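Local coordinates for Succinylglutamatedesuccinylase/aspartoacylase (Rhodobacter sphaeroides 2.4.1, PDB 3CDX), which probably hydrolyses non-peptide carbon-nitrogen bonds of linear amides as a metal-dependent member of the succinylglutamate desuccinylase/aspartoacylase family, binding a calcium ion in this crystal, at residues 84-89 against 241-245; 183-189 against 257-263; 231-235 against 247-251. One frame throughout, in Å; residues are numbered along the deposited sequence.

Contact 1: residues 84-89 against 241-245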
loop_
_atom_site.group_PDB
_atom_site.type_symbol
_atom_site.label_atom_id
_atom_site.label_comp_id
_atom_site.label_asym_id
_atom_site.label_seq_id
_atom_site.Cartn_x
_atom_site.Cartn_y
_atom_site.Cartn_z
ATOM N N GLU A 84 -46.534 16.573 -7.605
ATOM C CA GLU A 84 -46.134 17.936 -7.185
ATOM C C GLU A 84 -45.315 18.653 -8.262
ATOM O O GLU A 84 -44.935 19.824 -8.090
ATOM C CB GLU A 84 -45.294 17.937 -5.897
ATOM C CG GLU A 84 -45.662 16.944 -4.805
ATOM C CD GLU A 84 -44.540 16.800 -3.787
ATOM O OE1 GLU A 84 -44.230 17.805 -3.107
ATOM O OE2 GLU A 84 -43.962 15.689 -3.667
ATOM N N VAL A 85 -45.036 17.950 -9.354
ATOM C CA VAL A 85 -44.032 18.372 -10.338
ATOM C C VAL A 85 -44.610 18.854 -11.670
ATOM O O VAL A 85 -45.509 18.220 -12.232
ATOM C CB VAL A 85 -42.990 17.236 -10.531
ATOM C CG1 VAL A 85 -42.195 17.358 -11.822
ATOM C CG2 VAL A 85 -42.068 17.202 -9.325
ATOM N N GLN A 86 -44.103 19.996 -12.139
ATOM C CA GLN A 86 -44.375 20.499 -13.486
ATOM C C GLN A 86 -43.085 20.690 -14.264
ATOM O O GLN A 86 -42.455 21.758 -14.246
ATOM C CB GLN A 86 -45.250 21.766 -13.467
ATOM C CG GLN A 86 -46.702 21.506 -13.047
ATOM C CD GLN A 86 -47.513 20.748 -14.092
ATOM O OE1 GLN A 86 -47.374 20.982 -15.302
ATOM N NE2 GLN A 86 -48.366 19.833 -13.631
ATOM N N GLY A 87 -42.685 19.610 -14.930
ATOM C CA GLY A 87 -41.398 19.545 -15.575
ATOM C C GLY A 87 -40.711 18.233 -15.228
ATOM O O GLY A 87 -41.323 17.165 -15.278
ATOM N N ARG A 88 -39.433 18.322 -14.851
ATOM C CA ARG A 88 -38.624 17.115 -14.628
ATOM C C ARG A 88 -37.494 17.393 -13.654
ATOM O O ARG A 88 -36.781 18.396 -13.790
ATOM C CB ARG A 88 -38.080 16.555 -15.947
ATOM C CG ARG A 88 -37.392 15.175 -15.798
ATOM C CD ARG A 88 -37.051 14.514 -17.140
ATOM N NE ARG A 88 -36.405 15.469 -18.034
ATOM C CZ ARG A 88 -36.052 15.216 -19.287
ATOM N NH1 ARG A 88 -35.491 16.176 -20.007
ATOM N NH2 ARG A 88 -36.260 14.020 -19.829
ATOM N N VAL A 89 -37.373 16.495 -12.667
ATOM C CA VAL A 89 -36.306 16.511 -11.651
ATOM C C VAL A 89 -35.491 15.201 -11.757
ATOM O O VAL A 89 -36.043 14.106 -11.647
ATOM C CB VAL A 89 -36.864 16.665 -10.225
ATOM C CG1 VAL A 89 -35.719 16.841 -9.200
ATOM C CG2 VAL A 89 -37.849 17.882 -10.152
ATOM N N GLY A 241 -40.311 27.020 -11.217
ATOM C CA GLY A 241 -41.733 26.734 -11.426
ATOM C C GLY A 241 -42.065 25.267 -11.591
ATOM O O GLY A 241 -43.086 24.912 -12.192
ATOM N N VAL A 242 -41.210 24.400 -11.043
ATOM C CA VAL A 242 -41.369 22.942 -11.160
ATOM C C VAL A 242 -42.258 22.409 -10.024
ATOM O O VAL A 242 -42.985 21.452 -10.194
ATOM C CB VAL A 242 -39.967 22.229 -11.228
ATOM C CG1 VAL A 242 -40.083 20.714 -11.218
ATOM C CG2 VAL A 242 -39.219 22.695 -12.449
ATOM N N ILE A 243 -42.190 23.048 -8.861
ATOM C CA ILE A 243 -43.109 22.750 -7.787
ATOM C C ILE A 243 -43.709 24.057 -7.285
ATOM O O ILE A 243 -43.173 25.135 -7.533
ATOM C CB ILE A 243 -42.432 21.972 -6.606
ATOM C CG1 ILE A 243 -41.584 22.916 -5.757
ATOM C CG2 ILE A 243 -41.596 20.785 -7.147
ATOM C CD1 ILE A 243 -40.867 22.258 -4.602
ATOM N N GLU A 244 -44.809 23.940 -6.544
ATOM C CA GLU A 244 -45.589 25.095 -6.090
ATOM C C GLU A 244 -44.866 25.868 -4.969
ATOM O O GLU A 244 -44.227 25.278 -4.075
ATOM C CB GLU A 244 -46.991 24.643 -5.640
ATOM C CG GLU A 244 -47.796 23.869 -6.727
ATOM C CD GLU A 244 -48.892 22.911 -6.149
ATOM O OE1 GLU A 244 -49.901 23.436 -5.596
ATOM O OE2 GLU A 244 -48.741 21.640 -6.264
ATOM N N GLY A 245 -44.955 27.194 -5.044
ATOM C CA GLY A 245 -44.563 28.039 -3.945
ATOM C C GLY A 245 -43.521 29.019 -4.371
ATOM O O GLY A 245 -43.183 29.094 -5.550
HETATM O O HOH W 1 -45.805 21.405 -6.175
#
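The backbone carbonyl of Val242 is gripped by Gln86, whose N lies 2.7 Å from Val242 O, in the carbonyl plane and on a lone pair; the CA-H of Val85 leans on the same oxygen. This is where the turn leading into strand 87-92 of the catalytic domain meets the exit of helix 223-239, where Gly241, of positive phi, leaves the helical conformation in a Schellman motif. The backbones trade further CA-H...O contacts: Val242 CA approaches Gln86 O, and Ile243 CA faces Glu84 O at 3.5 Å. Val242 has the most surface covered here. With CG1 anti to its backbone N (chi1 175°), it lays that methyl alongside Val85, pointing the same way, and Val242 CG1 lies 4.0 Å from Val85 CG1. The same methyl, Val242 CG1, meets Val89 CG2 at 3.8 Å. Its other methyl, CG2, sits near Gln86 O. Gly87 has backbone angles that call for glycine, and a CB there would also come close to Val242 CG2. On the Ile243 side, Ile243 CG2 packs against Val85 CG2 at 4.2 Å. Leu237 of helix 223-239 touches both Val89 and Ile243, and Pro54 touches Val242, so the apolar patch continues into the helix and the neighbouring loop. The polar ends turn elsewhere: Gln86 OE1 accepts from Ser52 N, Glu84 OE2 from Arg81 N, and Arg88 NH2 donates to Phe17 O. Beside the direct bond, Glu84 O takes a hydrogen bond from a water at 2.6 Å. That water accepts from Glu244 N at 2.7 Å and gives its other hydrogen to Glu244 OE2.

Contact 2: residues 183-189 against 257-263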
loop_
_atom_site.group_PDB
_atom_site.type_symbol
_atom_site.label_atom_id
_atom_site.label_comp_id
_atom_site.label_asym_id
_atom_site.label_seq_id
_atom_site.Cartn_x
_atom_site.Cartn_y
_atom_site.Cartn_z
ATOM N N GLY A 183 -30.874 30.707 -1.840
ATOM C CA GLY A 183 -30.993 31.381 -0.533
ATOM C C GLY A 183 -30.036 30.935 0.550
ATOM O O GLY A 183 -30.435 30.795 1.723
ATOM N N ALA A 184 -28.771 30.719 0.178
ATOM C CA ALA A 184 -27.722 30.489 1.173
ATOM C C ALA A 184 -27.271 31.867 1.681
ATOM O O ALA A 184 -27.466 32.872 0.995
ATOM C CB ALA A 184 -26.564 29.714 0.573
ATOM N N PRO A 185 -26.675 31.934 2.875
ATOM C CA PRO A 185 -26.304 33.290 3.338
ATOM C C PRO A 185 -25.444 34.049 2.353
ATOM O O PRO A 185 -25.601 35.266 2.260
ATOM C CB PRO A 185 -25.530 33.034 4.636
ATOM C CG PRO A 185 -25.938 31.697 5.086
ATOM C CD PRO A 185 -26.383 30.893 3.881
ATOM N N HIS A 186 -24.523 33.352 1.661
ATOM C CA HIS A 186 -23.659 33.984 0.678
ATOM C C HIS A 186 -23.633 33.242 -0.641
ATOM O O HIS A 186 -23.734 32.027 -0.673
ATOM C CB HIS A 186 -22.235 34.063 1.165
ATOM C CG HIS A 186 -22.066 34.895 2.387
ATOM N ND1 HIS A 186 -22.008 34.350 3.650
ATOM C CD2 HIS A 186 -21.962 36.241 2.540
ATOM C CE1 HIS A 186 -21.881 35.332 4.531
ATOM N NE2 HIS A 186 -21.843 36.487 3.880
ATOM N N ASN A 187 -23.512 34.005 -1.726
ATOM C CA ASN A 187 -23.289 33.468 -3.050
ATOM C C ASN A 187 -21.988 34.029 -3.479
ATOM O O ASN A 187 -21.806 35.250 -3.392
ATOM C CB ASN A 187 -24.383 33.888 -4.028
ATOM C CG ASN A 187 -24.073 33.454 -5.432
ATOM O OD1 ASN A 187 -23.891 32.270 -5.680
ATOM N ND2 ASN A 187 -24.036 34.399 -6.368
ATOM N N VAL A 188 -21.065 33.154 -3.882
ATOM C CA VAL A 188 -19.717 33.550 -4.251
ATOM C C VAL A 188 -19.437 33.384 -5.760
ATOM O O VAL A 188 -19.523 32.284 -6.301
ATOM C CB VAL A 188 -18.645 32.757 -3.425
ATOM C CG1 VAL A 188 -17.280 33.354 -3.606
ATOM C CG2 VAL A 188 -19.018 32.735 -1.934
ATOM N N VAL A 189 -19.115 34.499 -6.421
ATOM C CA VAL A 189 -18.694 34.531 -7.834
ATOM C C VAL A 189 -17.171 34.501 -7.860
ATOM O O VAL A 189 -16.526 35.332 -7.193
ATOM C CB VAL A 189 -19.267 35.790 -8.544
ATOM C CG1 VAL A 189 -19.025 35.746 -10.069
ATOM C CG2 VAL A 189 -20.751 35.905 -8.266
ATOM N N GLY A 257 -32.375 37.852 2.551
ATOM C CA GLY A 257 -31.811 36.949 1.540
ATOM C C GLY A 257 -30.303 36.873 1.442
ATOM O O GLY A 257 -29.576 37.289 2.335
ATOM N N THR A 258 -29.858 36.333 0.312
ATOM C CA THR A 258 -28.489 36.023 -0.000
ATOM C C THR A 258 -27.673 37.285 -0.247
ATOM O O THR A 258 -28.157 38.215 -0.892
ATOM C CB THR A 258 -28.498 35.175 -1.312
ATOM O OG1 THR A 258 -29.194 33.942 -1.074
ATOM C CG2 THR A 258 -27.117 34.915 -1.870
ATOM N N ARG A 259 -26.436 37.293 0.245
ATOM C CA ARG A 259 -25.491 38.382 -0.004
ATOM C C ARG A 259 -24.427 37.901 -1.018
ATOM O O ARG A 259 -23.767 36.853 -0.815
ATOM C CB ARG A 259 -24.876 38.884 1.329
ATOM C CG ARG A 259 -23.937 40.151 1.255
ATOM C CD ARG A 259 -23.416 40.594 2.666
ATOM N NE ARG A 259 -22.128 41.318 2.612
ATOM C CZ ARG A 259 -21.289 41.527 3.655
ATOM N NH1 ARG A 259 -21.591 41.100 4.880
ATOM N NH2 ARG A 259 -20.128 42.178 3.486
ATOM N N HIS A 260 -24.277 38.655 -2.117
ATOM C CA HIS A 260 -23.369 38.260 -3.159
ATOM C C HIS A 260 -21.969 38.765 -2.847
ATOM O O HIS A 260 -21.747 39.924 -2.467
ATOM C CB HIS A 260 -23.777 38.775 -4.545
ATOM C CG HIS A 260 -25.100 38.289 -5.047
ATOM N ND1 HIS A 260 -25.325 36.986 -5.442
ATOM C CD2 HIS A 260 -26.251 38.958 -5.301
ATOM C CE1 HIS A 260 -26.571 36.861 -5.864
ATOM N NE2 HIS A 260 -27.154 38.044 -5.786
ATOM N N MET A 261 -21.013 37.888 -3.076
ATOM C CA MET A 261 -19.655 38.141 -2.748
ATOM C C MET A 261 -18.868 37.620 -3.911
ATOM O O MET A 261 -19.440 37.054 -4.862
ATOM C CB MET A 261 -19.305 37.397 -1.449
ATOM C CG MET A 261 -20.396 37.521 -0.351
ATOM S SD MET A 261 -20.374 39.197 0.434
ATOM C CE MET A 261 -18.842 39.130 1.376
ATOM N N MET A 262 -17.550 37.775 -3.820
ATOM C CA MET A 262 -16.678 37.415 -4.892
ATOM C C MET A 262 -15.278 37.158 -4.369
ATOM O O MET A 262 -14.879 37.663 -3.305
ATOM C CB MET A 262 -16.687 38.498 -6.018
ATOM C CG MET A 262 -16.210 39.932 -5.647
ATOM S SD MET A 262 -16.196 41.150 -7.074
ATOM C CE MET A 262 -15.022 40.439 -8.161
ATOM N N VAL A 263 -14.551 36.354 -5.133
ATOM C CA VAL A 263 -13.167 36.083 -4.921
ATOM C C VAL A 263 -12.496 36.319 -6.270
ATOM O O VAL A 263 -12.818 35.634 -7.247
ATOM C CB VAL A 263 -12.921 34.605 -4.486
ATOM C CG1 VAL A 263 -11.428 34.342 -4.425
ATOM C CG2 VAL A 263 -13.570 34.313 -3.119
HETATM O O HOH W 2 -27.452 31.357 -2.390
HETATM O O HOH W 3 -26.985 36.846 3.780
HETATM O O HOH W 4 -22.978 38.639 5.374
#
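Asn187 pairs with His260 across the strands: Asn187 ND2 donates to His260 ND1 at 3.0 Å, arriving at the ring edge near its plane, while the amide and ring planes stand 81° apart. The far ends are held as well, Asn187 OD1 by Thr161 OG1 and His260 NE2 by Glu180 OE2, which fixes how both groups are turned. Asn187 CG stands anti to the backbone N (chi1 174°), carrying the amide toward helix 169-182, where Leu176 touches both residues. Two residues before His260, Thr258 OG1 donates to Ala184 O at 2.9 Å, and Thr258 CG2 rests on Asn187 CB at 3.6 Å. A glycine in its place would probably leave Ala184 O without this hydroxyl donor and open a gap beside Asn187 CB. Strands 186-189 and 259-262 run as a parallel pair; strand 259-271 is in turn paired antiparallel with strand 332-339. Backbone hydrogen bonds from Arg259 N to Pro185 O, Asn187 N to Arg259 O, Met261 N to Asn187 O and Val189 N to Met261 O bind the pair, with Val263 N to Val189 O closing the far end. Met261 lies on the sheet face of His186 and Val188. Met261 CG comes to 3.5 Å from His186 CD2, and Met261 SD lies 5.0 Å from the centroid of the His186 ring, an oblique sulfur-aromatic contact. Beyond the ring, a water joins His186 NE2 to Arg259 NH1, and Arg259 NH2 forms a salt bridge with Asp339. Farther along this face, Val188 CG1 meets Val263 CG2 at 3.9 Å.

Contact 3: residues 231-235 against 247-251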
loop_
_atom_site.group_PDB
_atom_site.type_symbol
_atom_site.label_atom_id
_atom_site.label_comp_id
_atom_site.label_asym_id
_atom_site.label_seq_id
_atom_site.Cartn_x
_atom_site.Cartn_y
_atom_site.Cartn_z
ATOM N N ARG A 231 -33.309 23.129 2.070
ATOM C CA ARG A 231 -34.154 24.270 1.648
ATOM C C ARG A 231 -33.756 24.795 0.244
ATOM O O ARG A 231 -34.606 25.137 -0.548
ATOM C CB ARG A 231 -34.110 25.384 2.699
ATOM C CG ARG A 231 -35.115 26.536 2.469
ATOM C CD ARG A 231 -34.955 27.661 3.462
ATOM N NE ARG A 231 -33.791 28.486 3.186
ATOM C CZ ARG A 231 -33.495 29.596 3.857
ATOM N NH1 ARG A 231 -34.290 30.021 4.824
ATOM N NH2 ARG A 231 -32.434 30.298 3.540
ATOM N N GLY A 232 -32.459 24.874 -0.050
ATOM C CA GLY A 232 -32.015 25.512 -1.295
ATOM C C GLY A 232 -32.484 24.786 -2.526
ATOM O O GLY A 232 -32.785 25.419 -3.548
ATOM N N ILE A 233 -32.517 23.452 -2.462
ATOM C CA ILE A 233 -32.938 22.687 -3.617
ATOM C C ILE A 233 -34.441 22.769 -3.866
ATOM O O ILE A 233 -34.858 22.819 -5.022
ATOM C CB ILE A 233 -32.374 21.223 -3.653
ATOM C CG1 ILE A 233 -32.876 20.352 -2.492
ATOM C CG2 ILE A 233 -30.814 21.267 -3.685
ATOM C CD1 ILE A 233 -32.347 18.875 -2.540
ATOM N N LEU A 234 -35.234 22.792 -2.790
ATOM C CA LEU A 234 -36.679 23.079 -2.886
ATOM C C LEU A 234 -36.916 24.464 -3.475
ATOM O O LEU A 234 -37.700 24.600 -4.396
ATOM C CB LEU A 234 -37.352 23.030 -1.510
ATOM C CG LEU A 234 -37.611 21.673 -0.879
ATOM C CD1 LEU A 234 -38.132 21.892 0.548
ATOM C CD2 LEU A 234 -38.580 20.836 -1.705
ATOM N N ASN A 235 -36.236 25.473 -2.921
ATOM C CA ASN A 235 -36.259 26.842 -3.441
ATOM C C ASN A 235 -35.907 26.915 -4.922
ATOM O O ASN A 235 -36.538 27.657 -5.683
ATOM C CB ASN A 235 -35.265 27.732 -2.698
ATOM C CG ASN A 235 -35.746 28.175 -1.328
ATOM O OD1 ASN A 235 -36.865 27.888 -0.913
ATOM N ND2 ASN A 235 -34.872 28.868 -0.608
ATOM N N PRO A 247 -39.566 30.746 -3.134
ATOM C CA PRO A 247 -38.384 30.482 -2.294
ATOM C C PRO A 247 -38.449 31.108 -0.891
ATOM O O PRO A 247 -38.969 32.217 -0.719
ATOM C CB PRO A 247 -37.255 31.111 -3.097
ATOM C CG PRO A 247 -37.717 30.923 -4.509
ATOM C CD PRO A 247 -39.173 31.290 -4.445
ATOM N N GLU A 248 -37.940 30.377 0.097
ATOM C CA GLU A 248 -37.714 30.915 1.436
ATOM C C GLU A 248 -36.223 31.225 1.622
ATOM O O GLU A 248 -35.350 30.330 1.554
ATOM C CB GLU A 248 -38.263 29.981 2.528
ATOM C CG GLU A 248 -37.942 30.459 3.981
ATOM C CD GLU A 248 -38.410 31.910 4.255
ATOM O OE1 GLU A 248 -39.638 32.131 4.351
ATOM O OE2 GLU A 248 -37.567 32.826 4.376
ATOM N N THR A 249 -35.937 32.501 1.842
ATOM C CA THR A 249 -34.574 33.016 1.763
ATOM C C THR A 249 -34.152 33.764 3.025
ATOM O O THR A 249 -33.073 34.374 3.056
ATOM C CB THR A 249 -34.414 33.940 0.529
ATOM O OG1 THR A 249 -35.264 35.084 0.657
ATOM C CG2 THR A 249 -34.760 33.206 -0.791
ATOM N N ALA A 250 -35.014 33.745 4.048
ATOM C CA ALA A 250 -34.720 34.328 5.358
ATOM C C ALA A 250 -33.468 33.650 5.916
ATOM O O ALA A 250 -33.299 32.450 5.787
ATOM C CB ALA A 250 -35.919 34.143 6.327
ATOM N N GLN A 251 -32.590 34.439 6.507
ATOM C CA GLN A 251 -31.331 33.927 7.005
ATOM C C GLN A 251 -31.403 33.861 8.514
ATOM O O GLN A 251 -32.167 34.621 9.142
ATOM C CB GLN A 251 -30.179 34.818 6.538
ATOM C CG GLN A 251 -30.115 34.943 5.004
ATOM C CD GLN A 251 -29.913 33.599 4.316
ATOM O OE1 GLN A 251 -29.175 32.731 4.806
ATOM N NE2 GLN A 251 -30.588 33.407 3.198
#
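Arg231 lays one face of its guanidinium over the backbone of Glu248 and Thr249, with Glu248 C 3.8 Å above the plane over its centre and Thr249 CA nearer the rim. The contact is a helix-to-loop packing: helix 223-239 holds the chain that doubles back along it after its C-terminal turn. Arg231 NH1 and NH2 both donate to Ala250 O, which lies in the guanidinium plane, 2.8 Å from Arg231 NH1. The bond from Arg231 NH2 to Ala250 O is longer, 3.2 Å; a bend at chi3 (75°) turns the group there. NH2 also donates to Gly183 O, which takes a bond from Gln251 NE2 as well. One helical turn on, Asn235 matches its amide to the backbone of Glu248: Glu248 N donates to Asn235 OD1 at 2.9 Å, and Asn235 ND2 donates to Glu248 O at 2.7 Å. Both donors stand above the carbonyl planes of their acceptors. Against the same amide, Pro247 CB packs 3.7 Å from Asn235 CG. The amide also links the loop to the end of helix 169-182, for Asn235 ND2 has a further acceptor in Phe182 O.

Overall arrangement
From the N terminus, the chain passes through 84-89 at the start of strand 87-92, then 183-189, then 231-235 within helix 223-239. Contact 1 closes the first, long loop at 241-245, just beyond that helix. The chain next turns back on the helix at 247-251, closing contact 3, and reaches 257-263 to close contact 2. Contact 3 is therefore nested inside the loop of contact 2, whereas contact 1 crosses both. Contacts 1 and 3 touch through Ile243 and Leu234; contacts 2 and 3 meet at Gly183. Contact 1 ties the helix exit to strand 87-92, contact 3 the helix to its own following loop, and contact 2 strand 186-189 to strand 259-271.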